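Local coordinates for protein hypothetical bacterial 6-phosphogluconolactonase (Bacteroides fragilis, PDB 3SCY) that probably hydrolyses 6-phosphogluconolactone to 6-phosphogluconate, as a putative 6-phosphogluconolactonase built as a seven-bladed beta-propeller, at residues I228-I236 against T250-S261; L266-Y274 against G283-E291. All coordinates share one frame; numbering follows the deposited sequence.

Contact 1 (I228-I236 against T250-S261); sequences INEIGGTVI and TVAADTVNAQGS
Val235 and Val251 form an antiparallel hydrogen-bonded pair where strands 234-236 and 250-252 run at 155° to each other, with Val235 N to Val251 O at 2.8 Å. They belong to hairpin 234-241/244-252, the third and fourth strands of a propeller blade. Past the non-hydrogen-bonded pair Thr234-Ala252 the second segment leaves the sheet, and Gly233 O takes two in-plane backbone donors, Ala253 N at 2.8 Å and Asp254 N at 2.9 Å, which fixes the start of 253-260, the connection to the next blade. There Asp254 OD1 accepts from Val256 N, an Asx turn. Further along, Ser261 N reaches a lone pair of Glu230 O at 3.0 Å. On one face Val235 CB rests on Val251 CG2; on the other, the CG2 methyls of Thr234 and Thr250 meet at 3.8 Å. Ser261 OG lies 3.3 Å from Gly233 CA and bonds to Asn277. Gln259 CG lies 3.4 Å from Ile231 O. Glu230 holds CG anti to its own nitrogen (chi1 177°), which carries the chain past Ser261 O to Arg151, Arg214 and Arg278. Their three salt bridges fix the carboxylate and link this hairpin end to neighbouring parts of the chain; an unidentified molecule about 5 Å from the Glu230 side chain may mark a pocket.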
loop_
_atom_site.group_PDB
_atom_site.type_symbol
_atom_site.label_atom_id
_atom_site.label_comp_id
_atom_site.label_asym_id
_atom_site.label_seq_id
_atom_site.Cartn_x
_atom_site.Cartn_y
_atom_site.Cartn_z
ATOM N N ILE A 228 -3.626 -9.960 1.830
ATOM C CA ILE A 228 -2.917 -10.294 3.056
ATOM C C ILE A 228 -3.848 -9.932 4.209
ATOM O O ILE A 228 -4.345 -8.796 4.269
ATOM C CB ILE A 228 -1.491 -9.679 3.198
ATOM C CG1 ILE A 228 -0.797 -10.255 4.453
ATOM C CG2 ILE A 228 -1.507 -8.122 3.211
ATOM C CD1 ILE A 228 0.663 -10.013 4.570
ATOM N N ASN A 229 -4.068 -10.900 5.120
ATOM C CA ASN A 229 -4.937 -10.740 6.277
ATOM C C ASN A 229 -4.094 -10.506 7.499
ATOM O O ASN A 229 -3.281 -11.371 7.858
ATOM C CB ASN A 229 -5.816 -11.969 6.423
ATOM C CG ASN A 229 -6.817 -12.065 5.306
ATOM O OD1 ASN A 229 -7.643 -11.182 5.122
ATOM N ND2 ASN A 229 -6.746 -13.129 4.531
ATOM N N GLU A 230 -4.273 -9.338 8.139
ATOM C CA GLU A 230 -3.460 -8.963 9.293
ATOM C C GLU A 230 -3.636 -9.917 10.472
ATOM O O GLU A 230 -2.645 -10.358 11.049
ATOM C CB GLU A 230 -3.774 -7.534 9.751
ATOM C CG GLU A 230 -2.999 -7.111 10.993
ATOM C CD GLU A 230 -3.030 -5.627 11.286
ATOM O OE1 GLU A 230 -2.995 -4.826 10.325
ATOM O OE2 GLU A 230 -2.987 -5.262 12.481
ATOM N N ILE A 231 -4.886 -10.192 10.863
ATOM C CA ILE A 231 -5.144 -10.972 12.068
ATOM C C ILE A 231 -4.964 -12.465 11.831
ATOM O O ILE A 231 -4.333 -13.144 12.645
ATOM C CB ILE A 231 -6.556 -10.662 12.600
ATOM C CG1 ILE A 231 -6.769 -9.143 12.786
ATOM C CG2 ILE A 231 -6.805 -11.418 13.935
ATOM C CD1 ILE A 231 -8.279 -8.741 13.036
ATOM N N GLY A 232 -5.532 -12.961 10.750
ATOM C CA GLY A 232 -5.444 -14.377 10.409
ATOM C C GLY A 232 -4.062 -14.812 9.971
ATOM O O GLY A 232 -3.719 -15.993 10.098
ATOM N N GLY A 233 -3.271 -13.855 9.469
ATOM C CA GLY A 233 -1.909 -14.108 9.003
ATOM C C GLY A 233 -1.886 -14.943 7.737
ATOM O O GLY A 233 -0.914 -15.644 7.451
ATOM N N THR A 234 -2.984 -14.917 7.016
ATOM C CA THR A 234 -3.148 -15.673 5.797
ATOM C C THR A 234 -3.073 -14.807 4.562
ATOM O O THR A 234 -3.365 -13.606 4.596
ATOM C CB THR A 234 -4.519 -16.391 5.784
ATOM O OG1 THR A 234 -5.566 -15.435 5.985
ATOM C CG2 THR A 234 -4.624 -17.502 6.840
ATOM N N VAL A 235 -2.717 -15.450 3.449
ATOM C CA VAL A 235 -2.829 -14.884 2.110
ATOM C C VAL A 235 -3.986 -15.617 1.467
ATOM O O VAL A 235 -4.011 -16.849 1.491
ATOM C CB VAL A 235 -1.532 -14.972 1.249
ATOM C CG1 VAL A 235 -1.780 -14.485 -0.193
ATOM C CG2 VAL A 235 -0.405 -14.172 1.879
ATOM N N ILE A 236 -4.927 -14.858 0.900
ATOM C CA ILE A 236 -6.014 -15.425 0.126
ATOM C C ILE A 236 -5.758 -15.081 -1.336
ATOM O O ILE A 236 -5.522 -13.908 -1.685
ATOM C CB ILE A 236 -7.406 -14.962 0.596
ATOM C CG1 ILE A 236 -7.631 -15.373 2.074
ATOM C CG2 ILE A 236 -8.485 -15.577 -0.301
ATOM C CD1 ILE A 236 -8.979 -14.839 2.662
ATOM N N THR A 250 -6.247 -20.411 0.263
ATOM C CA THR A 250 -5.831 -19.710 1.480
ATOM C C THR A 250 -4.536 -20.380 1.935
ATOM O O THR A 250 -4.513 -21.607 2.078
ATOM C CB THR A 250 -6.902 -19.729 2.589
ATOM O OG1 THR A 250 -8.063 -19.026 2.171
ATOM C CG2 THR A 250 -6.401 -19.109 3.897
ATOM N N VAL A 251 -3.466 -19.590 2.171
ATOM C CA VAL A 251 -2.174 -20.091 2.662
ATOM C C VAL A 251 -1.768 -19.294 3.893
ATOM O O VAL A 251 -2.208 -18.171 4.079
ATOM C CB VAL A 251 -1.035 -20.097 1.606
ATOM C CG1 VAL A 251 -1.363 -21.016 0.436
ATOM C CG2 VAL A 251 -0.715 -18.685 1.106
ATOM N N ALA A 252 -0.914 -19.875 4.730
ATOM C CA ALA A 252 -0.433 -19.216 5.916
ATOM C C ALA A 252 0.823 -18.433 5.623
ATOM O O ALA A 252 1.832 -19.014 5.224
ATOM C CB ALA A 252 -0.148 -20.253 6.997
ATOM N N ALA A 253 0.788 -17.110 5.852
ATOM C CA ALA A 253 1.991 -16.276 5.744
ATOM C C ALA A 253 2.684 -16.317 7.085
ATOM O O ALA A 253 3.897 -16.456 7.165
ATOM C CB ALA A 253 1.608 -14.846 5.382
ATOM N N ASP A 254 1.886 -16.213 8.156
ATOM C CA ASP A 254 2.345 -16.257 9.546
ATOM C C ASP A 254 2.086 -17.648 10.096
ATOM O O ASP A 254 0.969 -18.160 9.983
ATOM C CB ASP A 254 1.607 -15.180 10.371
ATOM C CG ASP A 254 1.676 -15.296 11.890
ATOM O OD1 ASP A 254 2.746 -15.689 12.411
ATOM O OD2 ASP A 254 0.679 -14.934 12.558
ATOM N N THR A 255 3.103 -18.247 10.715
ATOM C CA THR A 255 2.920 -19.599 11.264
ATOM C C THR A 255 3.128 -19.618 12.787
ATOM O O THR A 255 3.200 -20.710 13.367
ATOM C CB THR A 255 3.861 -20.579 10.549
ATOM O OG1 THR A 255 5.215 -20.223 10.852
ATOM C CG2 THR A 255 3.615 -20.641 9.032
ATOM N N VAL A 256 3.202 -18.434 13.447
ATOM C CA VAL A 256 3.435 -18.357 14.911
ATOM C C VAL A 256 2.289 -17.608 15.623
ATOM O O VAL A 256 2.449 -17.196 16.781
ATOM C CB VAL A 256 4.830 -17.768 15.285
ATOM C CG1 VAL A 256 5.960 -18.709 14.882
ATOM C CG2 VAL A 256 5.053 -16.385 14.698
ATOM N N ASN A 257 1.128 -17.441 14.937
ATOM C CA ASN A 257 -0.071 -16.769 15.457
ATOM C C ASN A 257 0.267 -15.364 16.005
ATOM O O ASN A 257 -0.244 -14.955 17.054
ATOM C CB ASN A 257 -0.764 -17.646 16.531
ATOM C CG ASN A 257 -2.182 -17.236 16.842
ATOM O OD1 ASN A 257 -3.006 -17.008 15.949
ATOM N ND2 ASN A 257 -2.488 -17.111 18.125
ATOM N N ALA A 258 1.107 -14.611 15.257
ATOM C CA ALA A 258 1.536 -13.258 15.639
ATOM C C ALA A 258 0.408 -12.226 15.497
ATOM O O ALA A 258 0.451 -11.187 16.152
ATOM C CB ALA A 258 2.718 -12.835 14.779
ATOM N N GLN A 259 -0.567 -12.504 14.603
ATOM C CA GLN A 259 -1.717 -11.654 14.294
ATOM C C GLN A 259 -1.264 -10.216 13.934
ATOM O O GLN A 259 -1.835 -9.240 14.410
ATOM C CB GLN A 259 -2.727 -11.670 15.451
ATOM C CG GLN A 259 -3.170 -13.087 15.797
ATOM C CD GLN A 259 -4.255 -13.128 16.832
ATOM O OE1 GLN A 259 -4.288 -12.329 17.777
ATOM N NE2 GLN A 259 -5.164 -14.071 16.665
ATOM N N GLY A 260 -0.204 -10.128 13.127
ATOM C CA GLY A 260 0.381 -8.857 12.722
ATOM C C GLY A 260 0.875 -8.827 11.291
ATOM O O GLY A 260 1.864 -8.152 11.001
ATOM N N SER A 261 0.189 -9.517 10.377
ATOM C CA SER A 261 0.666 -9.517 8.983
ATOM C C SER A 261 0.506 -8.128 8.344
ATOM O O SER A 261 -0.318 -7.318 8.785
ATOM C CB SER A 261 0.002 -10.611 8.171
ATOM O OG SER A 261 0.451 -11.867 8.667
HETATM O O HOH W 1 -1.182 -6.060 14.360
HETATM O O HOH W 2 -1.964 -14.480 12.846
HETATM O O HOH W 3 -5.140 -15.461 14.121
HETATM O O HOH W 4 -1.654 -18.106 9.214
HETATM O O HOH W 5 -2.770 -17.221 13.049
#

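Contact 2 (L266-Y274 against G283-E291); sequences LSPDGKYLY and GVAIFKVDE
Tyr274 and Ile286 lie side by side on an antiparallel beta hairpin, the two middle strands of a four-stranded propeller blade. From Tyr274 CB, 3.7 Å from Val284 CG1, the ring runs beside Ile286, pointing the same way: CD2 meets Ile286 CG1, CE2 closes to 3.5 Å on Ile286 CG2, and CZ still touches the same methyl. Val284 CG1 stands at the ring edge, near its plane. Beyond the ring, OH bonds to Gly340 and Arg335 and ties this blade to the next one. The CG of Tyr274 sits beside its backbone nitrogen and anti to the carbonyl carbon (chi1 -62°), which sets the ring alongside Ile286. Tyr272, on the same face, crosses Lys288 obliquely, with its CE1 near Lys288 CB, and its OH is taken by Ala338. The other face joins Leu273 CD2 to Phe287 CD1 at 3.8 Å, while Val289 CG2 touches both Leu273 CB (4.0 Å) and Leu266 CD2 (3.8 Å). Reciprocal bonds between Leu273 and Phe287 hold the strands in register. In the type I turn Ser267-Gly270, Asp269 OD1 takes Lys271 N, an Asx turn, and also Ser267 OG. Nearby, Val289 N reaches Lys271 O at 2.8 Å, almost straight at hydrogen (176°) yet 41° out of the carbonyl plane.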
loop_
_atom_site.group_PDB
_atom_site.type_symbol
_atom_site.label_atom_id
_atom_site.label_comp_id
_atom_site.label_asym_id
_atom_site.label_seq_id
_atom_site.Cartn_x
_atom_site.Cartn_y
_atom_site.Cartn_z
ATOM N N LEU A 266 3.954 -8.911 -5.431
ATOM C CA LEU A 266 4.412 -9.885 -6.379
ATOM C C LEU A 266 5.701 -9.384 -6.974
ATOM O O LEU A 266 5.849 -8.168 -7.201
ATOM C CB LEU A 266 3.365 -10.069 -7.504
ATOM C CG LEU A 266 2.169 -10.930 -7.182
ATOM C CD1 LEU A 266 1.018 -10.618 -8.086
ATOM C CD2 LEU A 266 2.505 -12.409 -7.313
ATOM N N SER A 267 6.613 -10.304 -7.317
ATOM C CA SER A 267 7.780 -9.915 -8.096
ATOM C C SER A 267 7.271 -9.401 -9.480
ATOM O O SER A 267 6.219 -9.868 -9.956
ATOM C CB SER A 267 8.770 -11.081 -8.246
ATOM O OG SER A 267 8.181 -12.238 -8.816
ATOM N N PRO A 268 7.969 -8.450 -10.111
ATOM C CA PRO A 268 7.508 -7.953 -11.430
ATOM C C PRO A 268 7.317 -9.056 -12.481
ATOM O O PRO A 268 6.412 -8.912 -13.298
ATOM C CB PRO A 268 8.607 -6.969 -11.842
ATOM C CG PRO A 268 9.194 -6.506 -10.551
ATOM C CD PRO A 268 9.175 -7.729 -9.658
ATOM N N ASP A 269 8.101 -10.181 -12.448
ATOM C CA ASP A 269 7.948 -11.284 -13.398
ATOM C C ASP A 269 6.749 -12.194 -13.047
ATOM O O ASP A 269 6.457 -13.124 -13.799
ATOM C CB ASP A 269 9.261 -12.090 -13.522
ATOM C CG ASP A 269 9.745 -12.778 -12.244
ATOM O OD1 ASP A 269 8.980 -12.812 -11.254
ATOM O OD2 ASP A 269 10.877 -13.312 -12.254
ATOM N N GLY A 270 6.094 -11.924 -11.914
ATOM C CA GLY A 270 4.915 -12.641 -11.435
ATOM C C GLY A 270 5.172 -14.040 -10.899
ATOM O O GLY A 270 4.221 -14.764 -10.574
ATOM N N LYS A 271 6.446 -14.428 -10.807
ATOM C CA LYS A 271 6.813 -15.780 -10.380
ATOM C C LYS A 271 6.793 -15.989 -8.856
ATOM O O LYS A 271 6.647 -17.141 -8.414
ATOM C CB LYS A 271 8.191 -16.149 -10.921
ATOM C CG LYS A 271 8.161 -16.514 -12.398
ATOM C CD LYS A 271 9.467 -17.163 -12.833
ATOM C CE LYS A 271 9.464 -17.505 -14.305
ATOM N NZ LYS A 271 10.718 -18.190 -14.711
ATOM N N TYR A 272 6.914 -14.906 -8.057
ATOM C CA TYR A 272 6.935 -15.049 -6.611
ATOM C C TYR A 272 6.101 -14.015 -5.963
ATOM O O TYR A 272 5.942 -12.918 -6.498
ATOM C CB TYR A 272 8.376 -14.960 -6.042
ATOM C CG TYR A 272 9.234 -16.127 -6.468
ATOM C CD1 TYR A 272 9.196 -17.337 -5.776
ATOM C CD2 TYR A 272 10.011 -16.056 -7.619
ATOM C CE1 TYR A 272 9.903 -18.446 -6.229
ATOM C CE2 TYR A 272 10.719 -17.156 -8.080
ATOM C CZ TYR A 272 10.677 -18.342 -7.373
ATOM O OH TYR A 272 11.363 -19.439 -7.848
ATOM N N LEU A 273 5.511 -14.392 -4.830
ATOM C CA LEU A 273 4.700 -13.531 -3.987
ATOM C C LEU A 273 5.389 -13.426 -2.627
ATOM O O LEU A 273 5.844 -14.432 -2.070
ATOM C CB LEU A 273 3.276 -14.072 -3.850
ATOM C CG LEU A 273 2.325 -13.148 -3.050
ATOM C CD1 LEU A 273 1.004 -13.033 -3.703
ATOM C CD2 LEU A 273 2.179 -13.587 -1.587
ATOM N N TYR A 274 5.384 -12.217 -2.056
ATOM C CA TYR A 274 5.991 -11.960 -0.761
ATOM C C TYR A 274 4.967 -11.338 0.168
ATOM O O TYR A 274 4.183 -10.482 -0.262
ATOM C CB TYR A 274 7.192 -10.991 -0.931
ATOM C CG TYR A 274 8.271 -11.579 -1.811
ATOM C CD1 TYR A 274 8.208 -11.463 -3.199
ATOM C CD2 TYR A 274 9.361 -12.241 -1.255
ATOM C CE1 TYR A 274 9.170 -12.062 -4.021
ATOM C CE2 TYR A 274 10.364 -12.782 -2.059
ATOM C CZ TYR A 274 10.250 -12.714 -3.440
ATOM O OH TYR A 274 11.229 -13.290 -4.215
ATOM N N GLY A 283 9.373 -10.688 9.518
ATOM C CA GLY A 283 10.034 -11.040 8.281
ATOM C C GLY A 283 9.098 -11.137 7.121
ATOM O O GLY A 283 7.972 -10.625 7.164
ATOM N N VAL A 284 9.603 -11.778 6.055
ATOM C CA VAL A 284 8.876 -11.865 4.800
ATOM C C VAL A 284 8.770 -13.308 4.386
ATOM O O VAL A 284 9.798 -13.966 4.227
ATOM C CB VAL A 284 9.596 -11.011 3.723
ATOM C CG1 VAL A 284 8.927 -11.140 2.356
ATOM C CG2 VAL A 284 9.644 -9.542 4.142
ATOM N N ALA A 285 7.523 -13.783 4.183
ATOM C CA ALA A 285 7.241 -15.126 3.667
ATOM C C ALA A 285 7.323 -15.061 2.147
ATOM O O ALA A 285 6.885 -14.074 1.534
ATOM C CB ALA A 285 5.851 -15.579 4.114
ATOM N N ILE A 286 7.907 -16.096 1.539
ATOM C CA ILE A 286 8.132 -16.161 0.103
ATOM C C ILE A 286 7.375 -17.338 -0.487
ATOM O O ILE A 286 7.559 -18.481 -0.045
ATOM C CB ILE A 286 9.645 -16.288 -0.196
ATOM C CG1 ILE A 286 10.472 -15.241 0.624
ATOM C CG2 ILE A 286 9.895 -16.227 -1.734
ATOM C CD1 ILE A 286 12.016 -15.441 0.570
ATOM N N PHE A 287 6.562 -17.045 -1.494
ATOM C CA PHE A 287 5.753 -18.052 -2.187
ATOM C C PHE A 287 6.038 -18.082 -3.657
ATOM O O PHE A 287 6.220 -17.034 -4.290
ATOM C CB PHE A 287 4.259 -17.788 -2.008
ATOM C CG PHE A 287 3.780 -17.758 -0.581
ATOM C CD1 PHE A 287 3.836 -16.587 0.162
ATOM C CD2 PHE A 287 3.231 -18.894 0.010
ATOM C CE1 PHE A 287 3.376 -16.553 1.482
ATOM C CE2 PHE A 287 2.749 -18.851 1.321
ATOM C CZ PHE A 287 2.803 -17.675 2.041
ATOM N N LYS A 288 6.048 -19.291 -4.210
ATOM C CA LYS A 288 6.174 -19.498 -5.651
ATOM C C LYS A 288 4.786 -19.484 -6.228
ATOM O O LYS A 288 3.900 -20.125 -5.671
ATOM C CB LYS A 288 6.864 -20.842 -5.953
ATOM C CG LYS A 288 7.120 -21.067 -7.426
ATOM C CD LYS A 288 7.879 -22.397 -7.696
ATOM C CE LYS A 288 8.902 -22.219 -8.795
ATOM N NZ LYS A 288 8.303 -21.702 -10.060
ATOM N N VAL A 289 4.567 -18.709 -7.297
ATOM C CA VAL A 289 3.274 -18.610 -7.940
ATOM C C VAL A 289 3.216 -19.594 -9.098
ATOM O O VAL A 289 4.115 -19.611 -9.941
ATOM C CB VAL A 289 3.024 -17.160 -8.429
ATOM C CG1 VAL A 289 1.679 -17.047 -9.151
ATOM C CG2 VAL A 289 3.091 -16.166 -7.263
ATOM N N ASP A 290 2.135 -20.373 -9.165
ATOM C CA ASP A 290 1.890 -21.231 -10.322
ATOM C C ASP A 290 1.261 -20.285 -11.347
ATOM O O ASP A 290 0.173 -19.759 -11.098
ATOM C CB ASP A 290 0.994 -22.417 -9.945
ATOM C CG ASP A 290 0.722 -23.379 -11.096
ATOM O OD1 ASP A 290 -0.016 -22.998 -12.026
ATOM O OD2 ASP A 290 1.221 -24.518 -11.047
ATOM N N GLU A 291 2.008 -19.952 -12.412
ATOM C CA GLU A 291 1.610 -18.962 -13.425
ATOM C C GLU A 291 0.274 -19.269 -14.119
ATOM O O GLU A 291 -0.379 -18.331 -14.590
ATOM C CB GLU A 291 2.709 -18.808 -14.491
HETATM O O HOH W 6 6.675 -19.306 -10.295
#

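Contact 1 closes before contact 2 opens, and their centres lie 16 Å apart in consecutive blades of the propeller. Contact 1 takes in the sheet 213-252, and its second segment runs on through the connecting loop to Ser261, the first residue of the sheet 261-303; contact 2 joins the two central strands of that second sheet. The blades touch directly: Phe287 CE2 packs 3.5 Å from Val251 CG2, and Ala285 CB lies 3.7 Å from Ala253 O. Leu273 and Val289 also rest on Tyr226. The outermost strand 244-252, the residue after it and the middle strand 224-229 of one blade thus all pack on the middle strands of the next, the face-to-face packing between neighbouring blades of a propeller.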